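Local atomic coordinates of protein CT_858 (Chlamydia trachomatis, PDB entry 3DOR), a protein that is probably a secreted serine-type endopeptidase of Chlamydia, known as CPAF, that combines a PDZ domain with an S41-family peptidase region. Residues 345-350 / 438-443; 358-363 / 442-447. All coordinates share one frame; numbering follows the deposited sequence.

Interaction 1 of 2, residues 345-350 / 438-443; sequences SVLYLY and PLFGFE
Leu-347 and Phe-440 meet where the first turn of helix 346-354, in the S41 peptidase region, packs against the loop that follows helix 409-428. The example illustrates how a helix can seat a loop through complementary shape, with no direct hydrogen bond between them. The forked end of Leu-347 is one bump: CD2 lies over the centre of the Phe-440 ring in a CH-pi contact, 3.8 Å from the ring centroid and 13° off its normal. CG of Leu-347 lies over the same face, while Val-346 reaches the ring's edge through CB. CD1 of Leu-439, a second projection of the loop, fits into the fork of Val-346, 4.0 Å from both CG1 and CG2. CG1 of Val-346 also sits over one face of the Tyr-350 ring, toward its rim. In Tyr-350 a chi1 of -74° puts CG beside the backbone N, from where the ring extends to Phe-442; the ring planes meet obliquely at 32°, with CD2 of Tyr-350 3.5 Å from CD2 of Phe-442. Phe-442 also meets Tyr-405, and Phe-440 rests on Leu-415 of helix 409-428. A water joins the two segments: it accepts from Tyr-350 OH at 2.7 Å and donates to the carbonyl oxygens of Leu-439 and Phe-442.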
ATOM      1  N   SER B 345      -7.794 -14.083   5.455  1.00 27.16           N
ATOM      2  CA  SER B 345      -6.671 -14.025   6.384  1.00 26.84           C
ATOM      3  C   SER B 345      -6.335 -15.365   7.022  1.00 27.70           C
ATOM      4  O   SER B 345      -7.183 -15.995   7.662  1.00 28.99           O
ATOM      5  CB  SER B 345      -6.960 -12.987   7.482  1.00 26.98           C
ATOM      6  OG  SER B 345      -5.923 -12.958   8.455  1.00 26.21           O
ATOM      7  N   VAL B 346      -5.081 -15.783   6.858  1.00 26.16           N
ATOM      8  CA  VAL B 346      -4.596 -17.039   7.402  1.00 27.81           C
ATOM      9  C   VAL B 346      -4.677 -17.094   8.940  1.00 27.01           C
ATOM     10  O   VAL B 346      -5.062 -18.118   9.521  1.00 24.61           O
ATOM     11  CB  VAL B 346      -3.121 -17.289   6.975  1.00 28.85           C
ATOM     12  CG1 VAL B 346      -2.657 -18.642   7.486  1.00 30.66           C
ATOM     13  CG2 VAL B 346      -2.993 -17.243   5.454  1.00 31.94           C
ATOM     14  N   LEU B 347      -4.305 -16.004   9.601  1.00 26.00           N
ATOM     15  CA  LEU B 347      -4.332 -15.983  11.061  1.00 25.27           C
ATOM     16  C   LEU B 347      -5.761 -16.114  11.588  1.00 24.16           C
ATOM     17  O   LEU B 347      -5.996 -16.775  12.603  1.00 23.54           O
ATOM     18  CB  LEU B 347      -3.673 -14.702  11.590  1.00 25.26           C
ATOM     19  CG  LEU B 347      -2.153 -14.569  11.363  1.00 27.35           C
ATOM     20  CD1 LEU B 347      -1.722 -13.139  11.671  1.00 24.48           C
ATOM     21  CD2 LEU B 347      -1.387 -15.570  12.234  1.00 23.81           C
ATOM     22  N   TYR B 348      -6.710 -15.491  10.896  1.00 21.51           N
ATOM     23  CA  TYR B 348      -8.115 -15.560  11.289  1.00 21.85           C
ATOM     24  C   TYR B 348      -8.629 -16.985  11.066  1.00 22.49           C
ATOM     25  O   TYR B 348      -9.367 -17.533  11.885  1.00 21.55           O
ATOM     26  CB  TYR B 348      -8.935 -14.573  10.472  1.00 22.72           C
ATOM     27  CG  TYR B 348     -10.430 -14.665  10.709  1.00 24.91           C
ATOM     28  CD1 TYR B 348     -10.987 -14.309  11.943  1.00 22.90           C
ATOM     29  CD2 TYR B 348     -11.289 -15.069   9.686  1.00 22.36           C
ATOM     30  CE1 TYR B 348     -12.368 -14.345  12.147  1.00 24.62           C
ATOM     31  CE2 TYR B 348     -12.671 -15.110   9.874  1.00 24.47           C
ATOM     32  CZ  TYR B 348     -13.206 -14.742  11.106  1.00 24.67           C
ATOM     33  OH  TYR B 348     -14.569 -14.734  11.283  1.00 22.87           O
ATOM     34  N   LEU B 349      -8.233 -17.571   9.939  1.00 24.69           N
ATOM     35  CA  LEU B 349      -8.594 -18.942   9.602  1.00 23.00           C
ATOM     36  C   LEU B 349      -8.089 -19.830  10.740  1.00 23.94           C
ATOM     37  O   LEU B 349      -8.801 -20.719  11.210  1.00 23.14           O
ATOM     38  CB  LEU B 349      -7.928 -19.345   8.274  1.00 25.13           C
ATOM     39  CG  LEU B 349      -7.891 -20.800   7.753  1.00 26.81           C
ATOM     40  CD1 LEU B 349      -6.890 -21.569   8.531  1.00 30.96           C
ATOM     41  CD2 LEU B 349      -9.255 -21.472   7.845  1.00 23.81           C
ATOM     42  N   TYR B 350      -6.862 -19.571  11.192  1.00 21.69           N
ATOM     43  CA  TYR B 350      -6.259 -20.350  12.275  1.00 20.70           C
ATOM     44  C   TYR B 350      -7.010 -20.183  13.592  1.00 21.19           C
ATOM     45  O   TYR B 350      -7.127 -21.128  14.363  1.00 22.11           O
ATOM     46  CB  TYR B 350      -4.783 -19.955  12.473  1.00 20.56           C
ATOM     47  CG  TYR B 350      -3.838 -20.469  11.402  1.00 20.91           C
ATOM     48  CD1 TYR B 350      -4.315 -21.182  10.297  1.00 23.34           C
ATOM     49  CD2 TYR B 350      -2.463 -20.245  11.493  1.00 21.63           C
ATOM     50  CE1 TYR B 350      -3.448 -21.659   9.308  1.00 23.73           C
ATOM     51  CE2 TYR B 350      -1.591 -20.715  10.516  1.00 23.26           C
ATOM     52  CZ  TYR B 350      -2.089 -21.419   9.426  1.00 23.00           C
ATOM     53  OH  TYR B 350      -1.224 -21.869   8.459  1.00 24.01           O
ATOM     54  N   PRO B 438       6.195 -23.634   7.303  1.00 26.60           N
ATOM     55  CA  PRO B 438       4.829 -23.236   7.655  1.00 27.22           C
ATOM     56  C   PRO B 438       4.675 -21.727   7.776  1.00 27.58           C
ATOM     57  O   PRO B 438       5.579 -21.035   8.239  1.00 28.30           O
ATOM     58  CB  PRO B 438       4.576 -23.968   8.973  1.00 26.66           C
ATOM     59  CG  PRO B 438       5.925 -24.062   9.582  1.00 29.07           C
ATOM     60  CD  PRO B 438       6.850 -24.349   8.412  1.00 26.27           C
ATOM     61  N   LEU B 439       3.531 -21.215   7.341  1.00 27.72           N
ATOM     62  CA  LEU B 439       3.289 -19.783   7.418  1.00 27.54           C
ATOM     63  C   LEU B 439       3.385 -19.385   8.884  1.00 26.73           C
ATOM     64  O   LEU B 439       2.939 -20.127   9.760  1.00 24.14           O
ATOM     65  CB  LEU B 439       1.910 -19.447   6.848  1.00 26.90           C
ATOM     66  CG  LEU B 439       1.727 -19.850   5.382  1.00 29.35           C
ATOM     67  CD1 LEU B 439       0.310 -19.507   4.894  1.00 30.17           C
ATOM     68  CD2 LEU B 439       2.761 -19.124   4.545  1.00 27.58           C
ATOM     69  N   PHE B 440       3.993 -18.228   9.141  1.00 25.46           N
ATOM     70  CA  PHE B 440       4.185 -17.719  10.498  1.00 24.65           C
ATOM     71  C   PHE B 440       4.898 -18.740  11.374  1.00 25.93           C
ATOM     72  O   PHE B 440       4.996 -18.565  12.588  1.00 26.55           O
ATOM     73  CB  PHE B 440       2.844 -17.348  11.144  1.00 23.49           C
ATOM     74  CG  PHE B 440       2.089 -16.269  10.410  1.00 24.20           C
ATOM     75  CD1 PHE B 440       1.030 -16.590   9.571  1.00 24.02           C
ATOM     76  CD2 PHE B 440       2.451 -14.936  10.550  1.00 24.20           C
ATOM     77  CE1 PHE B 440       0.341 -15.603   8.880  1.00 22.94           C
ATOM     78  CE2 PHE B 440       1.770 -13.934   9.861  1.00 23.72           C
ATOM     79  CZ  PHE B 440       0.711 -14.271   9.024  1.00 26.48           C
ATOM     80  N   GLY B 441       5.394 -19.806  10.754  1.00 25.07           N
ATOM     81  CA  GLY B 441       6.085 -20.837  11.505  1.00 25.74           C
ATOM     82  C   GLY B 441       5.181 -21.802  12.262  1.00 26.62           C
ATOM     83  O   GLY B 441       5.680 -22.733  12.881  1.00 25.81           O
ATOM     84  N   PHE B 442       3.864 -21.592  12.219  1.00 26.25           N
ATOM     85  CA  PHE B 442       2.918 -22.470  12.920  1.00 27.04           C
ATOM     86  C   PHE B 442       2.882 -23.880  12.324  1.00 27.25           C
ATOM     87  O   PHE B 442       2.301 -24.112  11.256  1.00 27.05           O
ATOM     88  CB  PHE B 442       1.497 -21.890  12.882  1.00 26.83           C
ATOM     89  CG  PHE B 442       1.335 -20.595  13.638  1.00 30.57           C
ATOM     90  CD1 PHE B 442       2.439 -19.817  13.970  1.00 27.18           C
ATOM     91  CD2 PHE B 442       0.062 -20.125  13.967  1.00 29.37           C
ATOM     92  CE1 PHE B 442       2.285 -18.587  14.616  1.00 31.48           C
ATOM     93  CE2 PHE B 442      -0.105 -18.896  14.611  1.00 33.29           C
ATOM     94  CZ  PHE B 442       1.009 -18.123  14.937  1.00 30.92           C
ATOM     95  N   GLU B 443       3.497 -24.823  13.024  1.00 28.12           N
ATOM     96  CA  GLU B 443       3.529 -26.203  12.574  1.00 28.24           C
ATOM     97  C   GLU B 443       2.157 -26.823  12.736  1.00 29.11           C
ATOM     98  O   GLU B 443       1.745 -27.696  11.966  1.00 26.57           O
ATOM     99  CB  GLU B 443       4.532 -26.989  13.401  1.00 31.33           C
ATOM    100  CG  GLU B 443       5.933 -26.457  13.260  1.00 40.94           C
ATOM    101  CD  GLU B 443       6.903 -27.530  12.835  1.00 45.84           C
ATOM    102  OE1 GLU B 443       7.140 -28.455  13.643  1.00 48.28           O
ATOM    103  OE2 GLU B 443       7.417 -27.449  11.694  1.00 49.40           O
TER
HETATM  104  O   HOH W   1       1.232 -22.500   9.515  1.00 26.52           O

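Interaction 2 of 2, residues 358-363 / 442-447; sequences DRPLEL and FEKIHP. With SO4 (sulfate ion), chain Q.
Leu-363 and Ile-445, the residues most deeply engaged, show how a short antiparallel pairing gains an apolar side. Leu-363 follows the paired residues and sends its branched end across the partner segment. With CG beside the backbone N (chi1 -71°), its CD1 reaches CB and the carbonyl oxygen of Phe-442, while CD2 meets CD1 of Ile-445 at 3.3 Å, tighter than normal van der Waals contact, the two side chains at about a right angle. Ile-445 is held by its backbone as well: it forms a hydrogen-bonded antiparallel pair with Leu-361, its N donating to Leu-361 O at 2.8 Å and its O accepting from Leu-361 N at 2.9 Å. A third bond, Leu-363 N to Glu-443 O, extends the pairing, and a water donates to both Glu-443 O and Leu-363 O.

Lys-444 and Glu-362 form the adjoining non-hydrogen-bonded pair, on the face away from Leu-361 and Ile-445. CD of Lys-444 lies 3.7 Å from CB of Pro-360. With the chain bent at chi3 (65°), CE of Lys-444 touches OE2 of Glu-362 at 3.3 Å, while NZ stays 3.9 Å from OE2, a long salt bridge. At the far end Arg-359 holds a sulfate, probably from the crystallisation liquor, through NE and NH2. Leu-361 and Leu-363 pack on helix 468-478, Ile-445 on helix 346-354, and Lys-444 on Tyr-414 of helix 409-428.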
ATOM      1  N   ASP B 358     -10.054 -30.089  20.163  1.00 27.80           N
ATOM      2  CA  ASP B 358      -9.542 -30.209  21.525  1.00 29.12           C
ATOM      3  C   ASP B 358      -8.146 -30.836  21.474  1.00 29.73           C
ATOM      4  O   ASP B 358      -7.525 -31.099  22.507  1.00 31.74           O
ATOM      5  CB  ASP B 358     -10.486 -31.055  22.395  1.00 29.60           C
ATOM      6  CG  ASP B 358     -10.659 -32.482  21.883  1.00 32.67           C
ATOM      7  OD1 ASP B 358     -10.235 -32.778  20.747  1.00 35.09           O
ATOM      8  OD2 ASP B 358     -11.237 -33.308  22.619  1.00 33.62           O
ATOM      9  N   ARG B 359      -7.663 -31.064  20.256  1.00 28.75           N
ATOM     10  CA  ARG B 359      -6.342 -31.640  20.012  1.00 28.72           C
ATOM     11  C   ARG B 359      -5.651 -30.828  18.918  1.00 29.42           C
ATOM     12  O   ARG B 359      -6.306 -30.225  18.069  1.00 30.41           O
ATOM     13  CB  ARG B 359      -6.462 -33.113  19.574  1.00 27.49           C
ATOM     14  CG  ARG B 359      -7.273 -33.346  18.286  1.00 28.62           C
ATOM     15  CD  ARG B 359      -7.537 -34.839  18.050  1.00 28.43           C
ATOM     16  NE  ARG B 359      -8.418 -35.091  16.910  1.00 29.31           N
ATOM     17  CZ  ARG B 359      -8.012 -35.177  15.648  1.00 28.67           C
ATOM     18  NH1 ARG B 359      -6.728 -35.035  15.350  1.00 28.41           N
ATOM     19  NH2 ARG B 359      -8.889 -35.408  14.682  1.00 28.26           N
ATOM     20  N   PRO B 360      -4.313 -30.792  18.927  1.00 32.33           N
ATOM     21  CA  PRO B 360      -3.613 -30.023  17.894  1.00 30.83           C
ATOM     22  C   PRO B 360      -3.877 -30.559  16.487  1.00 30.16           C
ATOM     23  O   PRO B 360      -4.101 -31.756  16.296  1.00 28.41           O
ATOM     24  CB  PRO B 360      -2.149 -30.142  18.309  1.00 32.45           C
ATOM     25  CG  PRO B 360      -2.102 -31.484  18.987  1.00 35.92           C
ATOM     26  CD  PRO B 360      -3.360 -31.474  19.822  1.00 32.96           C
ATOM     27  N   LEU B 361      -3.857 -29.659  15.510  1.00 27.98           N
ATOM     28  CA  LEU B 361      -4.088 -30.029  14.118  1.00 29.02           C
ATOM     29  C   LEU B 361      -2.865 -29.688  13.263  1.00 29.52           C
ATOM     30  O   LEU B 361      -2.449 -28.536  13.204  1.00 28.41           O
ATOM     31  CB  LEU B 361      -5.315 -29.285  13.573  1.00 26.39           C
ATOM     32  CG  LEU B 361      -6.645 -29.485  14.313  1.00 27.31           C
ATOM     33  CD1 LEU B 361      -7.712 -28.581  13.712  1.00 24.70           C
ATOM     34  CD2 LEU B 361      -7.059 -30.941  14.232  1.00 24.27           C
ATOM     35  N   GLU B 362      -2.291 -30.694  12.610  1.00 30.44           N
ATOM     36  CA  GLU B 362      -1.131 -30.485  11.749  1.00 32.23           C
ATOM     37  C   GLU B 362      -1.519 -29.551  10.612  1.00 30.24           C
ATOM     38  O   GLU B 362      -2.607 -29.664  10.065  1.00 29.27           O
ATOM     39  CB  GLU B 362      -0.654 -31.817  11.163  1.00 35.17           C
ATOM     40  CG  GLU B 362       0.493 -32.461  11.915  1.00 45.61           C
ATOM     41  CD  GLU B 362       1.768 -31.643  11.827  1.00 48.71           C
ATOM     42  OE1 GLU B 362       2.188 -31.330  10.694  1.00 52.58           O
ATOM     43  OE2 GLU B 362       2.347 -31.316  12.886  1.00 50.60           O
ATOM     44  N   LEU B 363      -0.628 -28.631  10.260  1.00 28.97           N
ATOM     45  CA  LEU B 363      -0.902 -27.689   9.186  1.00 26.97           C
ATOM     46  C   LEU B 363      -0.032 -27.942   7.972  1.00 27.91           C
ATOM     47  O   LEU B 363       1.118 -28.354   8.100  1.00 31.66           O
ATOM     48  CB  LEU B 363      -0.650 -26.253   9.659  1.00 24.50           C
ATOM     49  CG  LEU B 363      -1.636 -25.649  10.667  1.00 24.40           C
ATOM     50  CD1 LEU B 363      -1.018 -24.442  11.373  1.00 22.95           C
ATOM     51  CD2 LEU B 363      -2.903 -25.252   9.920  1.00 19.55           C
ATOM     52  N   PHE B 442       3.864 -21.592  12.219  1.00 26.25           N
ATOM     53  CA  PHE B 442       2.918 -22.470  12.920  1.00 27.04           C
ATOM     54  C   PHE B 442       2.882 -23.880  12.324  1.00 27.25           C
ATOM     55  O   PHE B 442       2.301 -24.112  11.256  1.00 27.05           O
ATOM     56  CB  PHE B 442       1.497 -21.890  12.882  1.00 26.83           C
ATOM     57  CG  PHE B 442       1.335 -20.595  13.638  1.00 30.57           C
ATOM     58  CD1 PHE B 442       2.439 -19.817  13.970  1.00 27.18           C
ATOM     59  CD2 PHE B 442       0.062 -20.125  13.967  1.00 29.37           C
ATOM     60  CE1 PHE B 442       2.285 -18.587  14.616  1.00 31.48           C
ATOM     61  CE2 PHE B 442      -0.105 -18.896  14.611  1.00 33.29           C
ATOM     62  CZ  PHE B 442       1.009 -18.123  14.937  1.00 30.92           C
ATOM     63  N   GLU B 443       3.497 -24.823  13.024  1.00 28.12           N
ATOM     64  CA  GLU B 443       3.529 -26.203  12.574  1.00 28.24           C
ATOM     65  C   GLU B 443       2.157 -26.823  12.736  1.00 29.11           C
ATOM     66  O   GLU B 443       1.745 -27.696  11.966  1.00 26.57           O
ATOM     67  CB  GLU B 443       4.532 -26.989  13.401  1.00 31.33           C
ATOM     68  CG  GLU B 443       5.933 -26.457  13.260  1.00 40.94           C
ATOM     69  CD  GLU B 443       6.903 -27.530  12.835  1.00 45.84           C
ATOM     70  OE1 GLU B 443       7.140 -28.455  13.643  1.00 48.28           O
ATOM     71  OE2 GLU B 443       7.417 -27.449  11.694  1.00 49.40           O
ATOM     72  N   LYS B 444       1.441 -26.366  13.751  1.00 27.95           N
ATOM     73  CA  LYS B 444       0.123 -26.910  13.992  1.00 30.68           C
ATOM     74  C   LYS B 444      -0.752 -25.930  14.725  1.00 29.95           C
ATOM     75  O   LYS B 444      -0.273 -24.979  15.343  1.00 29.08           O
ATOM     76  CB  LYS B 444       0.227 -28.213  14.796  1.00 33.69           C
ATOM     77  CG  LYS B 444       0.962 -28.069  16.118  1.00 37.25           C
ATOM     78  CD  LYS B 444       1.161 -29.416  16.809  1.00 39.64           C
ATOM     79  CE  LYS B 444       2.065 -30.334  16.010  1.00 41.30           C
ATOM     80  NZ  LYS B 444       2.433 -31.570  16.770  1.00 41.67           N
ATOM     81  N   ILE B 445      -2.050 -26.156  14.610  1.00 28.53           N
ATOM     82  CA  ILE B 445      -3.022 -25.342  15.294  1.00 29.69           C
ATOM     83  C   ILE B 445      -3.172 -25.941  16.672  1.00 30.38           C
ATOM     84  O   ILE B 445      -3.328 -27.153  16.822  1.00 31.30           O
ATOM     85  CB  ILE B 445      -4.374 -25.359  14.565  1.00 30.87           C
ATOM     86  CG1 ILE B 445      -4.387 -24.237  13.524  1.00 31.53           C
ATOM     87  CG2 ILE B 445      -5.506 -25.197  15.564  1.00 27.83           C
ATOM     88  CD1 ILE B 445      -5.076 -24.594  12.271  1.00 36.45           C
ATOM     89  N   HIS B 446      -3.091 -25.089  17.681  1.00 30.60           N
ATOM     90  CA  HIS B 446      -3.243 -25.526  19.054  1.00 30.99           C
ATOM     91  C   HIS B 446      -4.630 -25.111  19.482  1.00 29.43           C
ATOM     92  O   HIS B 446      -5.088 -24.029  19.137  1.00 28.87           O
ATOM     93  CB  HIS B 446      -2.158 -24.876  19.910  1.00 31.78           C
ATOM     94  CG  HIS B 446      -0.782 -25.283  19.499  1.00 37.56           C
ATOM     95  ND1 HIS B 446      -0.201 -26.464  19.915  1.00 39.51           N
ATOM     96  CD2 HIS B 446       0.088 -24.727  18.621  1.00 38.78           C
ATOM     97  CE1 HIS B 446       0.963 -26.613  19.310  1.00 41.87           C
ATOM     98  NE2 HIS B 446       1.161 -25.574  18.518  1.00 39.25           N
ATOM     99  N   PRO B 447      -5.329 -25.977  20.226  1.00 30.46           N
ATOM    100  CA  PRO B 447      -6.687 -25.664  20.678  1.00 28.92           C
ATOM    101  C   PRO B 447      -6.816 -24.388  21.491  1.00 29.00           C
ATOM    102  O   PRO B 447      -5.979 -24.096  22.346  1.00 28.13           O
ATOM    103  CB  PRO B 447      -7.101 -26.916  21.456  1.00 28.75           C
ATOM    104  CG  PRO B 447      -5.801 -27.572  21.820  1.00 33.04           C
ATOM    105  CD  PRO B 447      -4.915 -27.327  20.648  1.00 29.65           C
TER
HETATM  106  S   SO4 Q 621     -11.868 -36.211  16.839  1.00 64.47           S
HETATM  107  O1  SO4 Q 621     -13.321 -35.967  17.201  1.00 64.74           O
HETATM  108  O2  SO4 Q 621     -11.009 -35.271  17.653  1.00 63.92           O
HETATM  109  O3  SO4 Q 621     -11.452 -37.636  17.161  1.00 64.80           O
HETATM  110  O4  SO4 Q 621     -11.744 -35.985  15.345  1.00 62.26           O
HETATM  111  O   HOH W   2       3.323 -28.010   9.623  1.00 30.17           O

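Together the two contacts show a chain segment switching from side-chain packing to strand pairing within a few residues. Their segments share Phe-442 and Glu-443: the Phe-442 ring meets Tyr-350 and Leu-347 in interaction 1, its CB and carbonyl oxygen serve both contacts, and Glu-443 is used by interaction 2 alone. The centres lie about 10 Å apart, and Tyr-350 joins the contacts directly, with CE1 at 3.7 Å from Leu-363 CD2 and CD1 at 4.0 Å from Ile-445 CD1. Helix 346-354 and strand 361-368 are consecutive in the chain, and 438-447, after helix 409-428, packs against both. Both contacts lie in the S41 peptidase region; the sulfate touches interaction 2 alone.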